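Local coordinates for protein VP5 (Halorubrum pleomorphic virus 2, PDB 6QGI) that is a viral envelope protein that probably mediates fusion of the viral and host membranes, at residues A[38-43]-A[129-134]; A[53-58]-A[114-119]. All blocks are in the same frame, centred on the assembly; numbering follows the deposited sequence.

Overall arrangement
Following the chain from the N terminus, helix 37-60 supplies residues 38-43 to contact 1 near its start and residues 53-58 to contact 2 near its end. After the intervening helix 66-86, helix 91-133 returns antiparallel to helix 37-60: residues 114-119 first close contact 2, with 55 residues in between, and residues 129-134 then close contact 1 round 85. The smaller loop thus lies wholly within the larger one and nothing crosses. The contact centres are about 22 Å apart, and contact 2 sits deeper, its centre about 10 Å from the centre of the chain against about 28 Å. Together they tie the same two helices at two separate levels.

Contact 1 of 2, residues A[38-43]-A[129-134]; sequences DALKQQ and STVVNH
Thr130 OG1 is hydrogen-bonded to two carbonyl oxygens, Ser126 O one turn back in its own helix and Pro31 O in a loop, which must share or compete for its one proton, while the methyl of the same side chain faces Leu40. This division is set by chi1 of -51°, which swings OG1 beside the backbone N and leaves CG2 anti to it. There Thr130 CG2 meets Leu40 CD1 at 3.5 Å, the two side chains crossing at a slant.

Leu40 carries the whole contact from the side of helix 37-60, giving 91 of the 162 Å² buried. Its CG stands anti to the backbone N (chi1 -180°), which extends the fork across to the other helix, where its two methyls find different partners. Leu40 CD2 is 3.6 Å from His134 CD2 and 3.7 Å from His134 CB, approaching the imidazole obliquely as the two side chains run past each other in opposite senses. A looser apolar approach, 4.4 Å, joins Leu40 CD2 to Val131 CG2.

His134 is the first residue to leave helical geometry (psi 128°), and both ring nitrogens have partners: NE2 pairs with Leu35 O and ND1 with Asp136 N. Since a carbonyl can only accept and a backbone N-H donates, the ring is probably neutral with its proton on NE2, its nitrogens engaged by backbone partners while CB and CD2 meet the leucine methyl.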
loop_
_atom_site.group_PDB
_atom_site.type_symbol
_atom_site.label_atom_id
_atom_site.label_comp_id
_atom_site.label_asym_id
_atom_site.label_seq_id
_atom_site.Cartn_x
_atom_site.Cartn_y
_atom_site.Cartn_z
ATOM N N ASP A 38 -20.120 20.342 -13.321
ATOM C CA ASP A 38 -19.338 19.203 -13.820
ATOM C C ASP A 38 -17.999 19.028 -13.075
ATOM O O ASP A 38 -17.675 17.904 -12.681
ATOM C CB ASP A 38 -19.086 19.326 -15.336
ATOM C CG ASP A 38 -18.560 18.049 -15.966
ATOM O OD1 ASP A 38 -19.326 17.061 -16.035
ATOM O OD2 ASP A 38 -17.382 18.037 -16.389
ATOM N N ALA A 39 -17.239 20.129 -12.887
ATOM C CA ALA A 39 -15.939 20.154 -12.202
ATOM C C ALA A 39 -16.034 19.608 -10.783
ATOM O O ALA A 39 -15.145 18.863 -10.381
ATOM C CB ALA A 39 -15.379 21.566 -12.173
ATOM N N LEU A 40 -17.110 19.951 -10.031
ATOM C CA LEU A 40 -17.293 19.443 -8.666
ATOM C C LEU A 40 -17.494 17.931 -8.686
ATOM O O LEU A 40 -16.856 17.231 -7.912
ATOM C CB LEU A 40 -18.456 20.137 -7.926
ATOM C CG LEU A 40 -18.709 19.670 -6.479
ATOM C CD1 LEU A 40 -17.514 19.940 -5.586
ATOM C CD2 LEU A 40 -19.953 20.300 -5.910
ATOM N N LYS A 41 -18.335 17.435 -9.599
ATOM C CA LYS A 41 -18.622 16.013 -9.776
ATOM C C LYS A 41 -17.333 15.246 -10.117
ATOM O O LYS A 41 -17.099 14.155 -9.585
ATOM C CB LYS A 41 -19.687 15.821 -10.867
ATOM C CG LYS A 41 -21.039 16.444 -10.516
ATOM C CD LYS A 41 -22.183 15.928 -11.379
ATOM C CE LYS A 41 -22.456 16.801 -12.577
ATOM N NZ LYS A 41 -23.533 16.234 -13.425
ATOM N N GLN A 42 -16.488 15.860 -10.964
ATOM C CA GLN A 42 -15.197 15.363 -11.417
ATOM C C GLN A 42 -14.196 15.327 -10.262
ATOM O O GLN A 42 -13.541 14.304 -10.050
ATOM C CB GLN A 42 -14.679 16.252 -12.564
ATOM C CG GLN A 42 -13.255 15.948 -13.010
ATOM C CD GLN A 42 -13.000 16.286 -14.453
ATOM O OE1 GLN A 42 -12.769 15.398 -15.277
ATOM N NE2 GLN A 42 -13.017 17.573 -14.793
ATOM N N GLN A 43 -14.071 16.450 -9.535
ATOM C CA GLN A 43 -13.141 16.611 -8.420
ATOM C C GLN A 43 -13.540 15.769 -7.213
ATOM O O GLN A 43 -12.643 15.320 -6.503
ATOM C CB GLN A 43 -12.986 18.080 -8.036
ATOM C CG GLN A 43 -12.077 18.830 -8.999
ATOM C CD GLN A 43 -11.640 20.185 -8.512
ATOM O OE1 GLN A 43 -11.507 20.450 -7.313
ATOM N NE2 GLN A 43 -11.379 21.069 -9.445
ATOM N N SER A 129 -20.232 18.807 2.449
ATOM C CA SER A 129 -20.471 20.226 2.718
ATOM C C SER A 129 -20.496 20.977 1.391
ATOM O O SER A 129 -21.479 21.653 1.089
ATOM C CB SER A 129 -19.402 20.800 3.645
ATOM O OG SER A 129 -19.452 20.224 4.939
ATOM N N THR A 130 -19.439 20.794 0.576
ATOM C CA THR A 130 -19.260 21.391 -0.752
ATOM C C THR A 130 -20.397 20.973 -1.709
ATOM O O THR A 130 -20.827 21.787 -2.530
ATOM C CB THR A 130 -17.882 20.999 -1.323
ATOM O OG1 THR A 130 -16.869 21.286 -0.366
ATOM C CG2 THR A 130 -17.547 21.734 -2.587
ATOM N N VAL A 131 -20.884 19.723 -1.597
ATOM C CA VAL A 131 -21.958 19.199 -2.449
ATOM C C VAL A 131 -23.290 19.886 -2.067
ATOM O O VAL A 131 -23.898 20.514 -2.932
ATOM C CB VAL A 131 -22.034 17.642 -2.425
ATOM C CG1 VAL A 131 -23.271 17.134 -3.146
ATOM C CG2 VAL A 131 -20.781 17.019 -3.043
ATOM N N VAL A 132 -23.697 19.831 -0.778
ATOM C CA VAL A 132 -24.929 20.467 -0.282
ATOM C C VAL A 132 -24.918 21.978 -0.608
ATOM O O VAL A 132 -25.901 22.480 -1.160
ATOM C CB VAL A 132 -25.157 20.197 1.235
ATOM C CG1 VAL A 132 -26.215 21.126 1.832
ATOM C CG2 VAL A 132 -25.541 18.742 1.479
ATOM N N ASN A 133 -23.795 22.677 -0.314
ATOM C CA ASN A 133 -23.635 24.117 -0.551
ATOM C C ASN A 133 -23.695 24.490 -2.034
ATOM O O ASN A 133 -24.119 25.611 -2.339
ATOM C CB ASN A 133 -22.346 24.647 0.066
ATOM C CG ASN A 133 -22.431 24.828 1.559
ATOM O OD1 ASN A 133 -23.352 25.465 2.087
ATOM N ND2 ASN A 133 -21.468 24.277 2.277
ATOM N N HIS A 134 -23.292 23.566 -2.951
ATOM C CA HIS A 134 -23.371 23.821 -4.397
ATOM C C HIS A 134 -24.836 24.010 -4.801
ATOM O O HIS A 134 -25.691 23.183 -4.452
ATOM C CB HIS A 134 -22.711 22.719 -5.242
ATOM C CG HIS A 134 -22.388 23.157 -6.638
ATOM N ND1 HIS A 134 -23.374 23.292 -7.600
ATOM C CD2 HIS A 134 -21.197 23.484 -7.189
ATOM C CE1 HIS A 134 -22.757 23.705 -8.694
ATOM N NE2 HIS A 134 -21.446 23.831 -8.497
#

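Contact 2 of 2, residues A[53-58]-A[114-119]; sequences STNAST and LKTWNE
Asn55 reaches Thr116 with its amide rather than with its aliphatic root. CB stays back from Thr116; from it the side chain turns at chi1 -72°, bringing Asn55 CG anti to the carbonyl carbon and 4.1 Å from Thr116 CG2. Chi2 of -9° then folds OD1 back to the side of CA, where Asn55 OD1 meets Thr116 CG2 at 3.3 Å; Thr116 O lies farther off, 3.9 Å from Asn55 OD1. The other branch, ND2, hydrogen-bonds Ser120 OG, and that hydroxyl is in turn hydrogen-bonded to Thr116 O. An amide can only donate through ND2 and a carbonyl can only accept, which makes this a relay from one helix to the backbone of the other and fixes which end of the amide faces Thr116.

Thr116 answers with its methyl alone, because OG1 is turned back to Asn112 O in its own helix. Thr116 CG2 also approaches Thr58 OG1, at a looser 4.1 Å, the two side chains slanting across one another. That hydroxyl is occupied within its helix: Thr58 OG1 gives a 2.8 Å hydrogen bond to Thr54 O, lying in the carbonyl plane at a C=O...O angle of 149°. Thr54 O also takes the longer bond from Thr58 N, 3.3 Å, where the helix widens into a pi-type turn.

Trp228 of helix 225-253 touches both Asn55 and Thr116. Asn55 CA and Thr116 CA, the closest such pair, are 6.9 Å apart, and the two helices run antiparallel with this third one against the same site, consistent with a helical bundle whose helices meet here through a methyl and an amide.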
loop_
_atom_site.group_PDB
_atom_site.type_symbol
_atom_site.label_atom_id
_atom_site.label_comp_id
_atom_site.label_asym_id
_atom_site.label_seq_id
_atom_site.Cartn_x
_atom_site.Cartn_y
_atom_site.Cartn_z
ATOM N N SER A 53 -7.064 4.975 -3.293
ATOM C CA SER A 53 -5.728 4.545 -3.681
ATOM C C SER A 53 -4.743 4.663 -2.514
ATOM O O SER A 53 -4.039 3.697 -2.265
ATOM C CB SER A 53 -5.227 5.334 -4.885
ATOM O OG SER A 53 -4.098 4.680 -5.442
ATOM N N THR A 54 -4.716 5.806 -1.784
ATOM C CA THR A 54 -3.809 6.008 -0.640
ATOM C C THR A 54 -4.206 5.120 0.556
ATOM O O THR A 54 -3.321 4.701 1.305
ATOM C CB THR A 54 -3.707 7.489 -0.220
ATOM O OG1 THR A 54 -4.978 7.972 0.210
ATOM C CG2 THR A 54 -3.130 8.384 -1.316
ATOM N N ASN A 55 -5.515 4.820 0.733
ATOM C CA ASN A 55 -5.976 3.927 1.810
ATOM C C ASN A 55 -5.611 2.486 1.487
ATOM O O ASN A 55 -5.329 1.707 2.401
ATOM C CB ASN A 55 -7.483 4.050 2.044
ATOM C CG ASN A 55 -7.925 5.324 2.714
ATOM O OD1 ASN A 55 -7.126 6.127 3.193
ATOM N ND2 ASN A 55 -9.226 5.538 2.762
ATOM N N ALA A 56 -5.617 2.135 0.180
ATOM C CA ALA A 56 -5.250 0.810 -0.318
ATOM C C ALA A 56 -3.736 0.633 -0.271
ATOM O O ALA A 56 -3.258 -0.409 0.178
ATOM C CB ALA A 56 -5.760 0.619 -1.737
ATOM N N SER A 57 -2.983 1.672 -0.688
ATOM C CA SER A 57 -1.517 1.673 -0.707
ATOM C C SER A 57 -0.927 1.443 0.666
ATOM O O SER A 57 0.146 0.853 0.781
ATOM C CB SER A 57 -0.980 2.987 -1.265
ATOM O OG SER A 57 -1.447 3.216 -2.581
ATOM N N THR A 58 -1.621 1.916 1.710
ATOM C CA THR A 58 -1.129 1.802 3.065
ATOM C C THR A 58 -1.832 0.704 3.863
ATOM O O THR A 58 -1.157 -0.210 4.323
ATOM C CB THR A 58 -1.211 3.153 3.801
ATOM O OG1 THR A 58 -2.565 3.615 3.802
ATOM C CG2 THR A 58 -0.278 4.214 3.210
ATOM N N LEU A 114 -6.364 4.135 12.390
ATOM C CA LEU A 114 -7.590 4.888 12.657
ATOM C C LEU A 114 -7.494 6.335 12.176
ATOM O O LEU A 114 -8.521 6.890 11.790
ATOM C CB LEU A 114 -7.984 4.831 14.141
ATOM C CG LEU A 114 -8.336 3.428 14.656
ATOM C CD1 LEU A 114 -8.464 3.396 16.159
ATOM C CD2 LEU A 114 -9.542 2.850 13.933
ATOM N N LYS A 115 -6.279 6.923 12.138
ATOM C CA LYS A 115 -6.063 8.281 11.628
ATOM C C LYS A 115 -6.298 8.316 10.112
ATOM O O LYS A 115 -6.825 9.301 9.592
ATOM C CB LYS A 115 -4.655 8.781 11.964
ATOM C CG LYS A 115 -4.502 9.408 13.331
ATOM C CD LYS A 115 -3.060 9.812 13.601
ATOM C CE LYS A 115 -2.796 9.990 15.077
ATOM N NZ LYS A 115 -3.516 11.167 15.636
ATOM N N THR A 116 -5.919 7.222 9.418
ATOM C CA THR A 116 -6.099 7.029 7.975
ATOM C C THR A 116 -7.597 7.014 7.657
ATOM O O THR A 116 -7.999 7.625 6.665
ATOM C CB THR A 116 -5.394 5.741 7.515
ATOM O OG1 THR A 116 -4.034 5.775 7.935
ATOM C CG2 THR A 116 -5.456 5.527 6.001
ATOM N N TRP A 117 -8.414 6.348 8.515
ATOM C CA TRP A 117 -9.874 6.276 8.400
ATOM C C TRP A 117 -10.482 7.642 8.742
ATOM O O TRP A 117 -11.392 8.088 8.044
ATOM C CB TRP A 117 -10.465 5.164 9.307
ATOM C CG TRP A 117 -11.973 5.098 9.310
ATOM C CD1 TRP A 117 -12.816 5.710 10.190
ATOM C CD2 TRP A 117 -12.811 4.368 8.397
ATOM N NE1 TRP A 117 -14.124 5.413 9.879
ATOM C CE2 TRP A 117 -14.151 4.598 8.780
ATOM C CE3 TRP A 117 -12.560 3.552 7.282
ATOM C CZ2 TRP A 117 -15.236 4.035 8.094
ATOM C CZ3 TRP A 117 -13.638 2.993 6.606
ATOM C CH2 TRP A 117 -14.956 3.229 7.018
ATOM N N ASN A 118 -9.981 8.296 9.812
ATOM C CA ASN A 118 -10.440 9.611 10.273
ATOM C C ASN A 118 -10.249 10.683 9.202
ATOM O O ASN A 118 -11.189 11.438 8.943
ATOM C CB ASN A 118 -9.741 10.008 11.569
ATOM C CG ASN A 118 -10.236 9.238 12.763
ATOM O OD1 ASN A 118 -11.187 8.457 12.674
ATOM N ND2 ASN A 118 -9.588 9.424 13.903
ATOM N N GLU A 119 -9.081 10.698 8.523
ATOM C CA GLU A 119 -8.793 11.645 7.440
ATOM C C GLU A 119 -9.726 11.431 6.254
ATOM O O GLU A 119 -10.082 12.401 5.585
ATOM C CB GLU A 119 -7.327 11.558 6.982
ATOM C CG GLU A 119 -6.767 12.890 6.502
ATOM C CD GLU A 119 -6.838 14.059 7.472
ATOM O OE1 GLU A 119 -6.686 13.837 8.694
ATOM O OE2 GLU A 119 -7.041 15.202 7.005
#